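Local coordinates for 4-dehydrase (Streptomyces venezuelae, PDB 2PO3), which probably acts as a pyridoxal phosphate-dependent aminotransferase on a TDP-sugar in the biosynthesis of desosamine, at residues A[210-214]-A[215-219]; A[82-86]-A[87-91]. All blocks are in the same frame, centred on the assembly; numbering follows the deposited sequence.

How the contacts relate
Both contacts lie in the large domain built on a mixed seven-stranded sheet, as in other fold-type I pyridoxal phosphate enzymes. Contact 2 comes first along the chain. It closes the C-terminal end of helix 76-87, before strand 92-96. Contact 1 comes later, where strand 208-212 turns into helix 215-225. Their centres are about 13 Å apart. The two helices pack together. Leu-217 CD1 lies 4.0 Å from Ala-86 CB, and Leu-217 CD2 lies 4.0 Å from Leu-83 CD1. Contact 2 ends one helix and contact 1 begins the other, and Leu-217 joins the two ends. Both lie away from the bound TDP-sugar and cofactor.

Contact 1. Residues A[210-214]-A[215-219]; sequences VVTDD and ADLAA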
loop_
_atom_site.group_PDB
_atom_site.type_symbol
_atom_site.label_atom_id
_atom_site.label_comp_id
_atom_site.label_asym_id
_atom_site.label_seq_id
_atom_site.Cartn_x
_atom_site.Cartn_y
_atom_site.Cartn_z
ATOM N N VAL A 210 0.106 12.867 0.445
ATOM C CA VAL A 210 1.287 13.697 0.374
ATOM C C VAL A 210 0.752 15.012 -0.148
ATOM O O VAL A 210 0.143 15.028 -1.226
ATOM C CB VAL A 210 2.316 13.123 -0.583
ATOM C CG1 VAL A 210 3.621 13.911 -0.493
ATOM C CG2 VAL A 210 2.562 11.669 -0.205
ATOM N N VAL A 211 0.941 16.069 0.638
ATOM C CA VAL A 211 0.466 17.391 0.266
ATOM C C VAL A 211 1.606 18.386 0.037
ATOM O O VAL A 211 2.603 18.417 0.757
ATOM C CB VAL A 211 -0.563 17.975 1.231
ATOM C CG1 VAL A 211 -1.809 17.106 1.304
ATOM C CG2 VAL A 211 0.071 18.206 2.607
ATOM N N THR A 212 1.432 19.218 -0.981
ATOM C CA THR A 212 2.432 20.204 -1.318
ATOM C C THR A 212 1.891 21.303 -2.204
ATOM O O THR A 212 0.884 21.122 -2.912
ATOM C CB THR A 212 3.602 19.520 -2.054
ATOM O OG1 THR A 212 4.662 20.451 -2.228
ATOM C CG2 THR A 212 3.131 18.969 -3.409
ATOM N N ASP A 213 2.589 22.440 -2.196
ATOM C CA ASP A 213 2.180 23.551 -3.033
ATOM C C ASP A 213 2.906 23.471 -4.385
ATOM O O ASP A 213 2.515 24.090 -5.382
ATOM C CB ASP A 213 2.378 24.898 -2.307
ATOM C CG ASP A 213 1.102 25.535 -1.826
ATOM O OD1 ASP A 213 -0.023 25.242 -2.242
ATOM O OD2 ASP A 213 1.339 26.459 -0.929
ATOM N N ASP A 214 3.969 22.651 -4.391
ATOM C CA ASP A 214 4.837 22.388 -5.534
ATOM C C ASP A 214 4.233 21.428 -6.550
ATOM O O ASP A 214 4.280 20.211 -6.390
ATOM C CB ASP A 214 6.143 21.789 -5.016
ATOM C CG ASP A 214 7.171 21.742 -6.089
ATOM O OD1 ASP A 214 6.909 21.800 -7.266
ATOM O OD2 ASP A 214 8.369 21.586 -5.620
ATOM N N ALA A 215 3.675 21.991 -7.616
ATOM C CA ALA A 215 3.019 21.220 -8.667
ATOM C C ALA A 215 3.898 20.216 -9.382
ATOM O O ALA A 215 3.474 19.140 -9.786
ATOM C CB ALA A 215 2.409 22.168 -9.678
ATOM N N ASP A 216 5.143 20.583 -9.573
ATOM C CA ASP A 216 5.969 19.670 -10.265
ATOM C C ASP A 216 6.178 18.477 -9.410
ATOM O O ASP A 216 6.026 17.369 -9.880
ATOM C CB ASP A 216 7.283 20.309 -10.733
ATOM C CG ASP A 216 7.050 21.267 -11.869
ATOM O OD1 ASP A 216 6.106 21.172 -12.629
ATOM O OD2 ASP A 216 7.945 22.222 -11.946
ATOM N N LEU A 217 6.517 18.748 -8.164
ATOM C CA LEU A 217 6.757 17.696 -7.195
ATOM C C LEU A 217 5.555 16.794 -7.099
ATOM O O LEU A 217 5.677 15.566 -7.048
ATOM C CB LEU A 217 7.032 18.316 -5.819
ATOM C CG LEU A 217 7.276 17.252 -4.777
ATOM C CD1 LEU A 217 8.553 16.458 -5.088
ATOM C CD2 LEU A 217 7.355 17.931 -3.419
ATOM N N ALA A 218 4.398 17.443 -7.076
ATOM C CA ALA A 218 3.125 16.746 -7.002
ATOM C C ALA A 218 2.894 15.789 -8.196
ATOM O O ALA A 218 2.368 14.678 -8.048
ATOM C CB ALA A 218 1.978 17.734 -6.821
ATOM N N ALA A 219 3.301 16.217 -9.387
ATOM C CA ALA A 219 3.125 15.424 -10.578
ATOM C C ALA A 219 3.995 14.207 -10.526
ATOM O O ALA A 219 3.564 13.133 -10.951
ATOM C CB ALA A 219 3.580 16.223 -11.764
#
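The carboxylate of Asp-214 has one face turned to the first turn of helix 215-225. Leu-217 CB sits squarely over that face, 3.4 Å from Asp-214 CG. Leu-217 N also comes from this side. It gives OD1 of Asp-214 a weak but nearly straight bond of 3.2 Å (N-H...O 178°). Asp-216 N approaches the same oxygen from closer to the carboxylate plane. Its bond to Asp-214 OD1 is weak and more bent, at 3.1 Å. Asp-214 is thus the N-cap. Its chi1 of -169° sets CG opposite the backbone N and swings OD1 over the amides that start the helix. The helix N-terminus would probably stabilise the negative charge. The backbone joins in: Ala-218 N bonds to Asp-214 O at 2.9 Å, the first helical backbone bond from the cap residue. An ST turn leads into the cap: Asp-214 N donates to Thr-212 OG1 at 3.2 Å. That hydroxyl also bonds Asp-190 O. The methyl of Thr-212 packs on the helix, with CG2 3.8 Å from Ala-218 CB. Strand 208-212 runs antiparallel between strands 69-73 and 191-195. Val-211 faces helix 52-65, Ala-215 and Ala-218 touch His-69, and Leu-217 reaches Ala-191.

Contact 2. Residues A[82-86]-A[87-91]; sequences LLAHA and AGLTG
Ala-84 and Leu-89 make the apolar contact across the end of helix 76-87. Leu-89 CD1 lies 3.9 Å from Ala-84 CB and 3.7 Å from Ala-84 CA. The chi1 of -62° puts CG of Leu-89 opposite its own carbonyl carbon, which folds the branch back against the helix. CG of Leu-89 also lies against the carbonyl oxygen of Ala-84, with 3.6 Å between Leu-89 CG and Ala-84 O. Tyr-169 of strand 167-171 touches both Leu-89 and Ala-87. The backbone bonds carry the rest. Ala-87 N gives a regular helical bond, 2.9 Å to Leu-83 O. A weak second branch from Ala-87 N runs to Ala-84 O. The chain leaves the helix by a Schellman motif. Leu-89 N reaches back to Ala-84 O at 3.3 Å, almost straight at 171°, while Gly-88 N bonds His-85 O at 3.1 Å. The first is the 6→1 bond of the motif, and it encloses the second, the 5→2 bond. Both donors stand above the planes of their carbonyls. Gly-88 has a positive phi of 68°, and this turns the chain out of the helix. Ala-86 O accepts from Arg-220 NE, on helix 215-225. CB of His-85 leaves the backbone away from the turn; its NE2 bonds Trp-109 O of the second subunit, and the two rings meet edge-to-face.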
loop_
_atom_site.group_PDB
_atom_site.type_symbol
_atom_site.label_atom_id
_atom_site.label_comp_id
_atom_site.label_asym_id
_atom_site.label_seq_id
_atom_site.Cartn_x
_atom_site.Cartn_y
_atom_site.Cartn_z
ATOM N N LEU A 82 7.234 7.813 -1.482
ATOM C CA LEU A 82 7.080 8.512 -2.763
ATOM C C LEU A 82 7.725 9.887 -2.728
ATOM O O LEU A 82 8.327 10.330 -3.688
ATOM C CB LEU A 82 5.633 8.746 -3.269
ATOM C CG LEU A 82 4.709 7.547 -3.248
ATOM C CD1 LEU A 82 3.268 8.043 -3.204
ATOM C CD2 LEU A 82 4.856 6.758 -4.550
ATOM N N LEU A 83 7.543 10.577 -1.619
ATOM C CA LEU A 83 8.083 11.915 -1.479
ATOM C C LEU A 83 9.580 11.894 -1.646
ATOM O O LEU A 83 10.143 12.623 -2.452
ATOM C CB LEU A 83 7.647 12.448 -0.108
ATOM C CG LEU A 83 8.199 13.830 0.165
ATOM C CD1 LEU A 83 7.932 14.761 -1.022
ATOM C CD2 LEU A 83 7.513 14.368 1.399
ATOM N N ALA A 84 10.201 11.009 -0.872
ATOM C CA ALA A 84 11.627 10.845 -0.945
ATOM C C ALA A 84 12.044 10.604 -2.370
ATOM O O ALA A 84 12.818 11.407 -2.889
ATOM C CB ALA A 84 12.155 9.728 -0.059
ATOM N N HIS A 85 11.540 9.521 -2.992
ATOM C CA HIS A 85 11.888 9.182 -4.374
ATOM C C HIS A 85 11.623 10.297 -5.347
ATOM O O HIS A 85 12.488 10.581 -6.161
ATOM C CB HIS A 85 11.314 7.864 -4.917
ATOM C CG HIS A 85 12.089 6.645 -4.511
ATOM N ND1 HIS A 85 13.476 6.622 -4.462
ATOM C CD2 HIS A 85 11.629 5.404 -4.146
ATOM C CE1 HIS A 85 13.806 5.377 -4.089
ATOM N NE2 HIS A 85 12.717 4.609 -3.883
ATOM N N ALA A 86 10.438 10.908 -5.264
ATOM C CA ALA A 86 10.066 12.017 -6.152
ATOM C C ALA A 86 11.051 13.191 -6.084
ATOM O O ALA A 86 11.334 13.856 -7.078
ATOM C CB ALA A 86 8.645 12.523 -5.847
ATOM N N ALA A 87 11.566 13.439 -4.879
ATOM C CA ALA A 87 12.494 14.522 -4.609
ATOM C C ALA A 87 13.956 14.203 -4.864
ATOM O O ALA A 87 14.814 15.085 -4.772
ATOM C CB ALA A 87 12.294 15.024 -3.193
ATOM N N GLY A 88 14.243 12.946 -5.171
ATOM C CA GLY A 88 15.623 12.508 -5.435
ATOM C C GLY A 88 16.551 12.519 -4.221
ATOM O O GLY A 88 17.758 12.712 -4.379
ATOM N N LEU A 89 15.972 12.308 -3.032
ATOM C CA LEU A 89 16.717 12.314 -1.801
ATOM C C LEU A 89 17.736 11.234 -1.839
ATOM O O LEU A 89 17.469 10.196 -2.379
ATOM C CB LEU A 89 15.835 12.048 -0.564
ATOM C CG LEU A 89 14.783 13.124 -0.394
ATOM C CD1 LEU A 89 14.050 12.955 0.942
ATOM C CD2 LEU A 89 15.437 14.496 -0.490
ATOM N N THR A 90 18.887 11.491 -1.243
ATOM C CA THR A 90 19.941 10.514 -1.190
ATOM C C THR A 90 20.613 10.559 0.167
ATOM O O THR A 90 20.587 11.536 0.926
ATOM C CB THR A 90 21.020 10.801 -2.265
ATOM O OG1 THR A 90 21.494 12.123 -2.113
ATOM C CG2 THR A 90 20.444 10.603 -3.662
ATOM N N GLY A 91 21.251 9.457 0.487
ATOM C CA GLY A 91 21.992 9.388 1.728
ATOM C C GLY A 91 21.244 9.502 3.038
ATOM O O GLY A 91 20.414 8.657 3.375
#